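Local coordinates for cell division control protein 4 (Saccharomyces cerevisiae, PDB 3V7D) that recognises phosphorylated target proteins, such as the CDK inhibitor SIC1, and presents them for ubiquitination as the substrate-binding subunit of an SCF ubiquitin ligase, at residues K58-E63 with R92-E97; H197-H202 with L251-P256; Y304-H309 with W337-G342. The protein carries 1 engineered substitution. All coordinates share one frame; numbering follows the deposited sequence.

Contact 1 of 3, residues K58-E63 with R92-E97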
loop_
_atom_site.group_PDB
_atom_site.type_symbol
_atom_site.label_atom_id
_atom_site.label_comp_id
_atom_site.label_asym_id
_atom_site.label_seq_id
_atom_site.Cartn_x
_atom_site.Cartn_y
_atom_site.Cartn_z
ATOM N N LYS B 58 3.525 12.054 -6.158
ATOM C CA LYS B 58 3.678 12.454 -4.761
ATOM C C LYS B 58 2.374 12.337 -3.970
ATOM O O LYS B 58 2.372 11.850 -2.840
ATOM C CB LYS B 58 4.215 13.885 -4.661
ATOM C CG LYS B 58 5.696 14.040 -4.991
ATOM C CD LYS B 58 6.080 15.513 -5.057
ATOM C CE LYS B 58 7.590 15.715 -5.016
ATOM N NZ LYS B 58 8.278 15.100 -6.183
ATOM N N LEU B 59 1.271 12.798 -4.557
ATOM C CA LEU B 59 -0.031 12.727 -3.893
ATOM C C LEU B 59 -0.456 11.279 -3.651
ATOM O O LEU B 59 -0.917 10.937 -2.558
ATOM C CB LEU B 59 -1.100 13.473 -4.699
ATOM C CG LEU B 59 -1.062 15.000 -4.609
ATOM C CD1 LEU B 59 -2.035 15.631 -5.584
ATOM C CD2 LEU B 59 -1.366 15.446 -3.188
ATOM N N LEU B 60 -0.293 10.438 -4.673
ATOM C CA LEU B 60 -0.604 9.015 -4.561
ATOM C C LEU B 60 0.227 8.347 -3.467
ATOM O O LEU B 60 -0.287 7.548 -2.682
ATOM C CB LEU B 60 -0.388 8.305 -5.902
ATOM C CG LEU B 60 -1.488 8.497 -6.949
ATOM C CD1 LEU B 60 -0.962 8.187 -8.345
ATOM C CD2 LEU B 60 -2.683 7.620 -6.632
ATOM N N ILE B 61 1.510 8.686 -3.412
ATOM C CA ILE B 61 2.386 8.149 -2.381
ATOM C C ILE B 61 2.014 8.690 -1.002
ATOM O O ILE B 61 2.003 7.946 -0.022
ATOM C CB ILE B 61 3.865 8.449 -2.685
ATOM C CG1 ILE B 61 4.320 7.661 -3.912
ATOM C CG2 ILE B 61 4.754 8.112 -1.488
ATOM C CD1 ILE B 61 5.731 8.005 -4.358
ATOM N N SER B 62 1.688 9.978 -0.930
ATOM C CA SER B 62 1.420 10.613 0.362
ATOM C C SER B 62 0.135 10.099 1.014
ATOM O O SER B 62 -0.011 10.166 2.231
ATOM C CB SER B 62 1.381 12.141 0.235
ATOM O OG SER B 62 0.260 12.567 -0.524
ATOM N N GLU B 63 -0.789 9.591 0.205
ATOM C CA GLU B 63 -2.027 9.032 0.730
ATOM C C GLU B 63 -1.953 7.508 0.870
ATOM O O GLU B 63 -2.968 6.852 1.123
ATOM C CB GLU B 63 -3.210 9.418 -0.165
ATOM C CG GLU B 63 -3.513 10.911 -0.194
ATOM C CD GLU B 63 -4.072 11.428 1.122
ATOM O OE1 GLU B 63 -4.730 10.648 1.836
ATOM O OE2 GLU B 63 -3.858 12.615 1.441
ATOM N N ARG B 92 -3.849 11.272 -12.162
ATOM C CA ARG B 92 -4.833 12.161 -11.558
ATOM C C ARG B 92 -6.169 11.441 -11.371
ATOM O O ARG B 92 -6.770 11.505 -10.300
ATOM C CB ARG B 92 -5.017 13.442 -12.388
ATOM C CG ARG B 92 -6.245 14.272 -11.980
ATOM C CD ARG B 92 -6.224 15.680 -12.581
ATOM N NE ARG B 92 -6.035 15.662 -14.028
ATOM C CZ ARG B 92 -7.031 15.622 -14.907
ATOM N NH1 ARG B 92 -8.286 15.601 -14.481
ATOM N NH2 ARG B 92 -6.770 15.601 -16.207
ATOM N N LEU B 93 -6.625 10.745 -12.408
ATOM C CA LEU B 93 -7.884 10.005 -12.321
ATOM C C LEU B 93 -7.817 8.899 -11.266
ATOM O O LEU B 93 -8.776 8.670 -10.529
ATOM C CB LEU B 93 -8.283 9.424 -13.680
ATOM C CG LEU B 93 -8.677 10.419 -14.785
ATOM C CD1 LEU B 93 -9.594 9.747 -15.799
ATOM C CD2 LEU B 93 -9.322 11.692 -14.233
ATOM N N SER B 94 -6.680 8.216 -11.203
ATOM C CA SER B 94 -6.466 7.193 -10.195
ATOM C C SER B 94 -6.548 7.820 -8.809
ATOM O O SER B 94 -7.169 7.264 -7.903
ATOM C CB SER B 94 -5.099 6.531 -10.386
ATOM O OG SER B 94 -4.859 5.547 -9.394
ATOM N N PHE B 95 -5.931 8.987 -8.647
ATOM C CA PHE B 95 -5.895 9.616 -7.337
ATOM C C PHE B 95 -7.289 10.025 -6.880
ATOM O O PHE B 95 -7.665 9.801 -5.726
ATOM C CB PHE B 95 -4.971 10.833 -7.310
ATOM C CG PHE B 95 -4.941 11.505 -5.976
ATOM C CD1 PHE B 95 -4.057 11.078 -4.993
ATOM C CD2 PHE B 95 -5.821 12.536 -5.684
ATOM C CE1 PHE B 95 -4.045 11.677 -3.756
ATOM C CE2 PHE B 95 -5.813 13.136 -4.449
ATOM C CZ PHE B 95 -4.924 12.708 -3.481
ATOM N N LEU B 96 -8.044 10.636 -7.786
ATOM C CA LEU B 96 -9.379 11.124 -7.465
ATOM C C LEU B 96 -10.308 9.981 -7.082
ATOM O O LEU B 96 -11.078 10.093 -6.131
ATOM C CB LEU B 96 -9.961 11.926 -8.632
ATOM C CG LEU B 96 -9.304 13.292 -8.863
ATOM C CD1 LEU B 96 -9.865 13.965 -10.106
ATOM C CD2 LEU B 96 -9.484 14.183 -7.640
ATOM N N GLU B 97 -10.225 8.881 -7.821
ATOM C CA GLU B 97 -11.020 7.700 -7.507
ATOM C C GLU B 97 -10.635 7.135 -6.138
ATOM O O GLU B 97 -11.501 6.836 -5.313
ATOM C CB GLU B 97 -10.872 6.630 -8.596
ATOM C CG GLU B 97 -11.580 5.325 -8.257
ATOM C CD GLU B 97 -11.681 4.371 -9.437
ATOM O OE1 GLU B 97 -10.796 4.399 -10.318
ATOM O OE2 GLU B 97 -12.654 3.590 -9.482
#

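Contact 2 of 3, residues H197-H202 with L251-P256. Unlike the reference sequence in segment 197-202: Glu200 (reference Lys).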
loop_
_atom_site.group_PDB
_atom_site.type_symbol
_atom_site.label_atom_id
_atom_site.label_comp_id
_atom_site.label_asym_id
_atom_site.label_seq_id
_atom_site.Cartn_x
_atom_site.Cartn_y
_atom_site.Cartn_z
ATOM N N HIS B 197 -6.219 -30.756 -12.921
ATOM C CA HIS B 197 -5.172 -31.643 -12.418
ATOM C C HIS B 197 -5.415 -32.057 -10.969
ATOM O O HIS B 197 -5.805 -31.237 -10.136
ATOM C CB HIS B 197 -3.795 -30.971 -12.522
ATOM C CG HIS B 197 -3.433 -30.531 -13.907
ATOM N ND1 HIS B 197 -3.981 -29.413 -14.501
ATOM C CD2 HIS B 197 -2.572 -31.052 -14.813
ATOM C CE1 HIS B 197 -3.479 -29.271 -15.715
ATOM N NE2 HIS B 197 -2.620 -30.251 -15.927
ATOM N N VAL B 198 -5.181 -33.331 -10.675
ATOM C CA VAL B 198 -5.178 -33.811 -9.298
ATOM C C VAL B 198 -3.812 -34.407 -8.969
ATOM O O VAL B 198 -3.443 -35.454 -9.501
ATOM C CB VAL B 198 -6.262 -34.872 -9.057
ATOM C CG1 VAL B 198 -6.226 -35.344 -7.611
ATOM C CG2 VAL B 198 -7.636 -34.325 -9.411
ATOM N N PHE B 199 -3.063 -33.736 -8.098
ATOM C CA PHE B 199 -1.731 -34.199 -7.716
ATOM C C PHE B 199 -1.758 -34.943 -6.384
ATOM O O PHE B 199 -2.063 -34.362 -5.341
ATOM C CB PHE B 199 -0.748 -33.030 -7.618
ATOM C CG PHE B 199 -0.521 -32.307 -8.916
ATOM C CD1 PHE B 199 -0.818 -32.909 -10.128
ATOM C CD2 PHE B 199 -0.006 -31.019 -8.920
ATOM C CE1 PHE B 199 -0.608 -32.241 -11.320
ATOM C CE2 PHE B 199 0.207 -30.345 -10.107
ATOM C CZ PHE B 199 -0.093 -30.958 -11.310
ATOM N N GLU B 200 -1.435 -36.231 -6.423
ATOM C CA GLU B 200 -1.333 -37.016 -5.203
ATOM C C GLU B 200 0.135 -37.153 -4.822
ATOM O O GLU B 200 1.021 -36.946 -5.653
ATOM C CB GLU B 200 -1.991 -38.389 -5.377
ATOM C CG GLU B 200 -3.475 -38.315 -5.728
ATOM C CD GLU B 200 -4.154 -39.674 -5.752
ATOM O OE1 GLU B 200 -3.564 -40.650 -5.242
ATOM O OE2 GLU B 200 -5.282 -39.767 -6.282
ATOM N N GLY B 201 0.394 -37.488 -3.564
ATOM C CA GLY B 201 1.757 -37.613 -3.087
ATOM C C GLY B 201 1.860 -37.420 -1.589
ATOM O O GLY B 201 2.553 -38.176 -0.907
ATOM N N HIS B 202 1.176 -36.400 -1.076
ATOM C CA HIS B 202 1.123 -36.163 0.361
ATOM C C HIS B 202 0.492 -37.356 1.071
ATOM O O HIS B 202 -0.461 -37.954 0.573
ATOM C CB HIS B 202 0.337 -34.887 0.680
ATOM C CG HIS B 202 1.141 -33.631 0.548
ATOM N ND1 HIS B 202 2.249 -33.372 1.326
ATOM C CD2 HIS B 202 0.994 -32.557 -0.265
ATOM C CE1 HIS B 202 2.750 -32.196 0.996
ATOM N NE2 HIS B 202 2.008 -31.681 0.033
ATOM N N LEU B 251 -6.863 -34.397 -15.171
ATOM C CA LEU B 251 -5.660 -35.197 -15.342
ATOM C C LEU B 251 -5.190 -35.653 -13.972
ATOM O O LEU B 251 -4.642 -34.864 -13.202
ATOM C CB LEU B 251 -4.561 -34.381 -16.020
ATOM C CG LEU B 251 -4.480 -34.401 -17.547
ATOM C CD1 LEU B 251 -5.754 -33.871 -18.181
ATOM C CD2 LEU B 251 -3.272 -33.606 -18.021
ATOM N N VAL B 252 -5.412 -36.924 -13.663
ATOM C CA VAL B 252 -5.055 -37.459 -12.356
ATOM C C VAL B 252 -3.648 -38.056 -12.368
ATOM O O VAL B 252 -3.294 -38.811 -13.272
ATOM C CB VAL B 252 -6.071 -38.524 -11.894
ATOM C CG1 VAL B 252 -5.772 -38.968 -10.470
ATOM C CG2 VAL B 252 -7.495 -37.983 -12.004
ATOM N N PHE B 253 -2.850 -37.706 -11.362
ATOM C CA PHE B 253 -1.493 -38.234 -11.228
ATOM C C PHE B 253 -1.317 -38.946 -9.893
ATOM O O PHE B 253 -1.012 -38.318 -8.878
ATOM C CB PHE B 253 -0.462 -37.114 -11.363
ATOM C CG PHE B 253 -0.436 -36.477 -12.720
ATOM C CD1 PHE B 253 -1.317 -35.457 -13.039
ATOM C CD2 PHE B 253 0.466 -36.901 -13.680
ATOM C CE1 PHE B 253 -1.299 -34.869 -14.289
ATOM C CE2 PHE B 253 0.490 -36.317 -14.933
ATOM C CZ PHE B 253 -0.394 -35.297 -15.235
ATOM N N HIS B 254 -1.500 -40.262 -9.909
ATOM C CA HIS B 254 -1.463 -41.071 -8.696
ATOM C C HIS B 254 -0.062 -41.211 -8.107
ATOM O O HIS B 254 0.083 -41.492 -6.917
ATOM C CB HIS B 254 -2.048 -42.465 -8.964
ATOM C CG HIS B 254 -3.472 -42.448 -9.426
ATOM N ND1 HIS B 254 -4.538 -42.361 -8.555
ATOM C CD2 HIS B 254 -4.009 -42.513 -10.669
ATOM C CE1 HIS B 254 -5.667 -42.368 -9.240
ATOM N NE2 HIS B 254 -5.374 -42.459 -10.526
ATOM N N THR B 255 0.968 -41.022 -8.929
ATOM C CA THR B 255 2.339 -41.247 -8.470
ATOM C C THR B 255 3.295 -40.129 -8.888
ATOM O O THR B 255 3.486 -39.886 -10.078
ATOM C CB THR B 255 2.884 -42.614 -8.950
ATOM O OG1 THR B 255 2.015 -43.665 -8.506
ATOM C CG2 THR B 255 4.266 -42.854 -8.391
ATOM N N PRO B 256 3.894 -39.446 -7.898
ATOM C CA PRO B 256 4.780 -38.284 -8.053
ATOM C C PRO B 256 5.910 -38.475 -9.063
ATOM O O PRO B 256 6.143 -37.590 -9.883
ATOM C CB PRO B 256 5.367 -38.114 -6.652
ATOM C CG PRO B 256 4.311 -38.627 -5.753
ATOM C CD PRO B 256 3.682 -39.779 -6.479
#

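Contact 3 of 3, residues Y304-H309 with W337-G342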
loop_
_atom_site.group_PDB
_atom_site.type_symbol
_atom_site.label_atom_id
_atom_site.label_comp_id
_atom_site.label_asym_id
_atom_site.label_seq_id
_atom_site.Cartn_x
_atom_site.Cartn_y
_atom_site.Cartn_z
ATOM N N TYR B 304 18.281 -22.407 5.949
ATOM C CA TYR B 304 18.383 -22.140 7.376
ATOM C C TYR B 304 17.299 -22.861 8.157
ATOM O O TYR B 304 16.218 -23.138 7.639
ATOM C CB TYR B 304 18.276 -20.642 7.659
ATOM C CG TYR B 304 19.282 -19.783 6.933
ATOM C CD1 TYR B 304 20.626 -19.795 7.291
ATOM C CD2 TYR B 304 18.884 -18.939 5.904
ATOM C CE1 TYR B 304 21.548 -18.999 6.633
ATOM C CE2 TYR B 304 19.796 -18.141 5.240
ATOM C CZ TYR B 304 21.126 -18.175 5.607
ATOM O OH TYR B 304 22.034 -17.381 4.947
ATOM N N ILE B 305 17.602 -23.163 9.411
ATOM C CA ILE B 305 16.592 -23.610 10.349
ATOM C C ILE B 305 16.488 -22.549 11.429
ATOM O O ILE B 305 17.472 -22.235 12.101
ATOM C CB ILE B 305 16.951 -24.952 10.991
ATOM C CG1 ILE B 305 17.153 -26.019 9.912
ATOM C CG2 ILE B 305 15.865 -25.370 11.966
ATOM C CD1 ILE B 305 17.557 -27.379 10.457
ATOM N N LEU B 306 15.295 -21.986 11.578
ATOM C CA LEU B 306 15.076 -20.915 12.531
ATOM C C LEU B 306 14.536 -21.478 13.843
ATOM O O LEU B 306 13.342 -21.760 13.974
ATOM C CB LEU B 306 14.123 -19.875 11.938
ATOM C CG LEU B 306 14.519 -19.367 10.545
ATOM C CD1 LEU B 306 13.570 -18.273 10.068
ATOM C CD2 LEU B 306 15.970 -18.878 10.524
ATOM N N SER B 307 15.434 -21.641 14.809
ATOM C CA SER B 307 15.093 -22.241 16.092
ATOM C C SER B 307 15.100 -21.186 17.183
ATOM O O SER B 307 15.870 -20.229 17.121
ATOM C CB SER B 307 16.102 -23.337 16.449
ATOM O OG SER B 307 16.284 -24.238 15.374
ATOM N N GLY B 308 14.255 -21.366 18.192
ATOM C CA GLY B 308 14.189 -20.420 19.289
ATOM C C GLY B 308 12.808 -20.278 19.901
ATOM O O GLY B 308 12.687 -20.063 21.107
ATOM N N HIS B 309 11.766 -20.379 19.077
ATOM C CA HIS B 309 10.403 -20.373 19.596
ATOM C C HIS B 309 10.237 -21.567 20.532
ATOM O O HIS B 309 10.849 -22.614 20.324
ATOM C CB HIS B 309 9.369 -20.422 18.464
ATOM C CG HIS B 309 9.101 -19.091 17.825
ATOM N ND1 HIS B 309 8.439 -18.070 18.476
ATOM C CD2 HIS B 309 9.394 -18.618 16.590
ATOM C CE1 HIS B 309 8.344 -17.026 17.673
ATOM N NE2 HIS B 309 8.916 -17.332 16.522
ATOM N N TRP B 337 13.557 -12.441 11.682
ATOM C CA TRP B 337 14.800 -13.121 11.344
ATOM C C TRP B 337 15.471 -12.477 10.133
ATOM O O TRP B 337 14.796 -12.049 9.199
ATOM C CB TRP B 337 14.534 -14.599 11.037
ATOM C CG TRP B 337 13.699 -15.326 12.052
ATOM C CD1 TRP B 337 12.339 -15.296 12.168
ATOM C CD2 TRP B 337 14.168 -16.223 13.066
ATOM N NE1 TRP B 337 11.933 -16.106 13.203
ATOM C CE2 TRP B 337 13.035 -16.687 13.768
ATOM C CE3 TRP B 337 15.434 -16.672 13.452
ATOM C CZ2 TRP B 337 13.135 -17.580 14.837
ATOM C CZ3 TRP B 337 15.530 -17.559 14.514
ATOM C CH2 TRP B 337 14.387 -18.003 15.193
ATOM N N ASP B 338 16.800 -12.426 10.148
ATOM C CA ASP B 338 17.570 -11.917 9.018
ATOM C C ASP B 338 17.870 -13.065 8.063
ATOM O O ASP B 338 18.649 -13.958 8.391
ATOM C CB ASP B 338 18.881 -11.294 9.515
ATOM C CG ASP B 338 19.629 -10.531 8.426
ATOM O OD1 ASP B 338 19.439 -10.826 7.227
ATOM O OD2 ASP B 338 20.417 -9.627 8.778
ATOM N N LEU B 339 17.267 -13.040 6.878
ATOM C CA LEU B 339 17.445 -14.141 5.932
ATOM C C LEU B 339 18.705 -14.012 5.079
ATOM O O LEU B 339 18.867 -14.725 4.085
ATOM C CB LEU B 339 16.217 -14.311 5.038
ATOM C CG LEU B 339 14.933 -14.788 5.726
ATOM C CD1 LEU B 339 14.062 -15.576 4.747
ATOM C CD2 LEU B 339 15.238 -15.606 6.974
ATOM N N GLU B 340 19.593 -13.104 5.466
ATOM C CA GLU B 340 20.880 -12.995 4.798
ATOM C C GLU B 340 21.895 -13.875 5.520
ATOM O O GLU B 340 22.882 -14.304 4.928
ATOM C CB GLU B 340 21.364 -11.545 4.758
ATOM C CG GLU B 340 22.203 -11.206 3.533
ATOM C CD GLU B 340 21.420 -10.437 2.483
ATOM O OE1 GLU B 340 20.652 -9.526 2.862
ATOM O OE2 GLU B 340 21.569 -10.742 1.279
ATOM N N ASN B 341 21.642 -14.148 6.797
ATOM C CA ASN B 341 22.545 -14.972 7.600
ATOM C C ASN B 341 21.838 -16.005 8.481
ATOM O O ASN B 341 22.489 -16.835 9.117
ATOM C CB ASN B 341 23.466 -14.093 8.453
ATOM C CG ASN B 341 22.699 -13.140 9.350
ATOM O OD1 ASN B 341 21.475 -13.218 9.461
ATOM N ND2 ASN B 341 23.420 -12.236 10.001
ATOM N N GLY B 342 20.509 -15.946 8.521
ATOM C CA GLY B 342 19.724 -16.886 9.303
ATOM C C GLY B 342 19.674 -16.526 10.775
ATOM O O GLY B 342 19.357 -17.362 11.620
#

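Contact 1 of 3, residues K58-E63 with R92-E97
Phe95 pushes its ring into the side of the helix that carries Leu59 and Leu60, and one edge of that ring makes most of the contact. Phe95 CE1 lies 3.4 Å from Leu59 O, near the ring plane, so an aromatic C-H edge faces a carbonyl. Phe95 CE1 is also 3.6 Å from Leu59 CB, and Glu63 CG comes up to the edge as well, 3.7 Å from the same Phe95 atom. At the root of the ring, Leu60 and Phe95 overlap as each points toward the other's helix, with Leu60 CD2 4.0 Å from Phe95 CB; the same CD2 also lies near Ser94 OG. Phe95 reaches this far because its CG stands anti to the backbone N (chi1 179°), which swings the ring off its own helix towards the other.

The Leu59 oxygen is heavily used: besides the ring edge it accepts from Glu63 N and, at 2.9 Å, from Ser62 OG, both on the same face of its plane, where the helix ends. The short helical segments run in the same general sense, 29° from parallel, with axes 10.0 Å apart at closest approach.

Further out, Phe32 meets the Phe95 ring edge-to-face, and Leu74 and Leu91 pack on Leu60. Glu63 turns its carboxylate elsewhere, to a salt bridge with Arg420, while its backbone oxygen accepts from Asn404, tying the helix end to the β-propeller. Arg92, Leu93 and Leu96 touch the chain of another protein, so this helix too takes part in the complex. The whole is a near-parallel helix-helix packing that joins helix 53-62 of the F-box region to the long helix 87-106, which leads on to the WD40 domain.

Contact 2 of 3, residues H197-H202 with L251-P256
His197, Val198 and Phe199 pair in register with Leu251, Val252 and Phe253, adding a parallel fifth strand to a blade of the WD40 β-propeller; the added strand comes from the long insertion between strands 229-233 and 262-266.

Backbone hydrogen bonds hold the pair in the alternating ladder of parallel strands: Val198 N gives to Leu251 O, and Phe253 N gives back to Val198 O, both at 3.0 Å. A third bond, from Glu200 N to Phe253 O at 3.2 Å, carries the pairing just beyond the bridged residues, and His197 CA adds a C-H···O contact to Leu251 O.

Aromatic and apolar contacts gather on the face of His197, Phe199, Leu251 and Phe253. The two phenylalanines extend together from neighbouring strands, Phe253 CD1 coming in at the edge of the Phe199 ring, 3.7 Å from Phe199 CE1, with the ring planes 69° apart. Phe253 CE1 also reaches His197 CD2, and Trp232 also meets the Phe199 ring. An alanine in place of Phe253 would probably leave a gap beside the Phe199 ring and take from His197 CD2 its aromatic neighbour. On the face of Val198 and Val252 the two valines touch more loosely.

Polar neighbours mark the exit. Glu200, where the reference sequence has lysine, runs extended alongside His254, its carboxylate turned 83° to the imidazole and Glu200 OE2 3.5 Å from His254 ND1. Last comes Pro256, whose CG rests 3.7 Å from Glu200 O and 3.8 Å from Gly201 CA.

Contact 3 of 3, residues Y304-H309 with W337-G342
Leu306 and Trp337 each set CG beside the backbone N and anti to the carbonyl carbon (chi1 -51° and -49°), and from their two strands the side chains point toward each other's backbone and overlap. Leu306 therefore lies over one face of the indole. Its CB stands 3.5 Å from the centroid of the six-membered ring of Trp337, almost exactly on the ring normal, a CH-pi contact, while Leu306 CD1 covers the five-membered part, 3.6 Å from Trp337 CG. Leu306 CD1 also comes within 4.4 Å of Leu339 CD2. The indole is met in its plane too: Ser307 O lies 3.3 Å from Trp337 CH2, and His309 CD2 approaches the same rim near CZ2.

At the other end of the interface Tyr304 spreads its ring over the turn that follows Trp337. Gly342 CA sits over the centre of that ring, 3.7 Å from the centroid, in a second CH-pi contact. Gly342, at positive phi and without a side chain, lets its CA come up to the ring. The turn itself is drawn tight by an Asx turn, in which Asp338 OD1 accepts from Glu340 N at 2.9 Å, and by the bond from Gly342 N to Asp338 O.

The indole N-H is satisfied outside the two segments. Trp337 NE1 and His309 NE2 both bond to Ser327 OG, and His309 ND1 bonds to Asp331, forming the Asp-His-Ser/Thr-Trp hydrogen-bond network characteristic of WD40 repeats. Strand 301-306, outermost in one propeller blade, thus packs through Tyr304 and Leu306 against strand 334-338 and the turn into strand 343-348 of the next blade, with Cys325 of strand 324-329 and Leu292 and Val294 of strand 292-296 closing round Leu306.

The three contacts follow one another along the chain without touching. Contact 1 belongs to the helical F-box and linker part, and contacts 2 and 3 to the β-propeller, so together they sample both parts of an adaptor that joins ligase to substrate. Contact 2 lies about 47 Å from contact 1, centre to centre, on the opposite side of the chain's centre; contact 3 is about 38 Å from contact 1, again between centres. Within the propeller, contacts 2 and 3 are about 33 Å apart between centres and about 18 Å at their nearest atoms. Contact 2 widens a single blade, whereas contact 3 joins two adjacent ones.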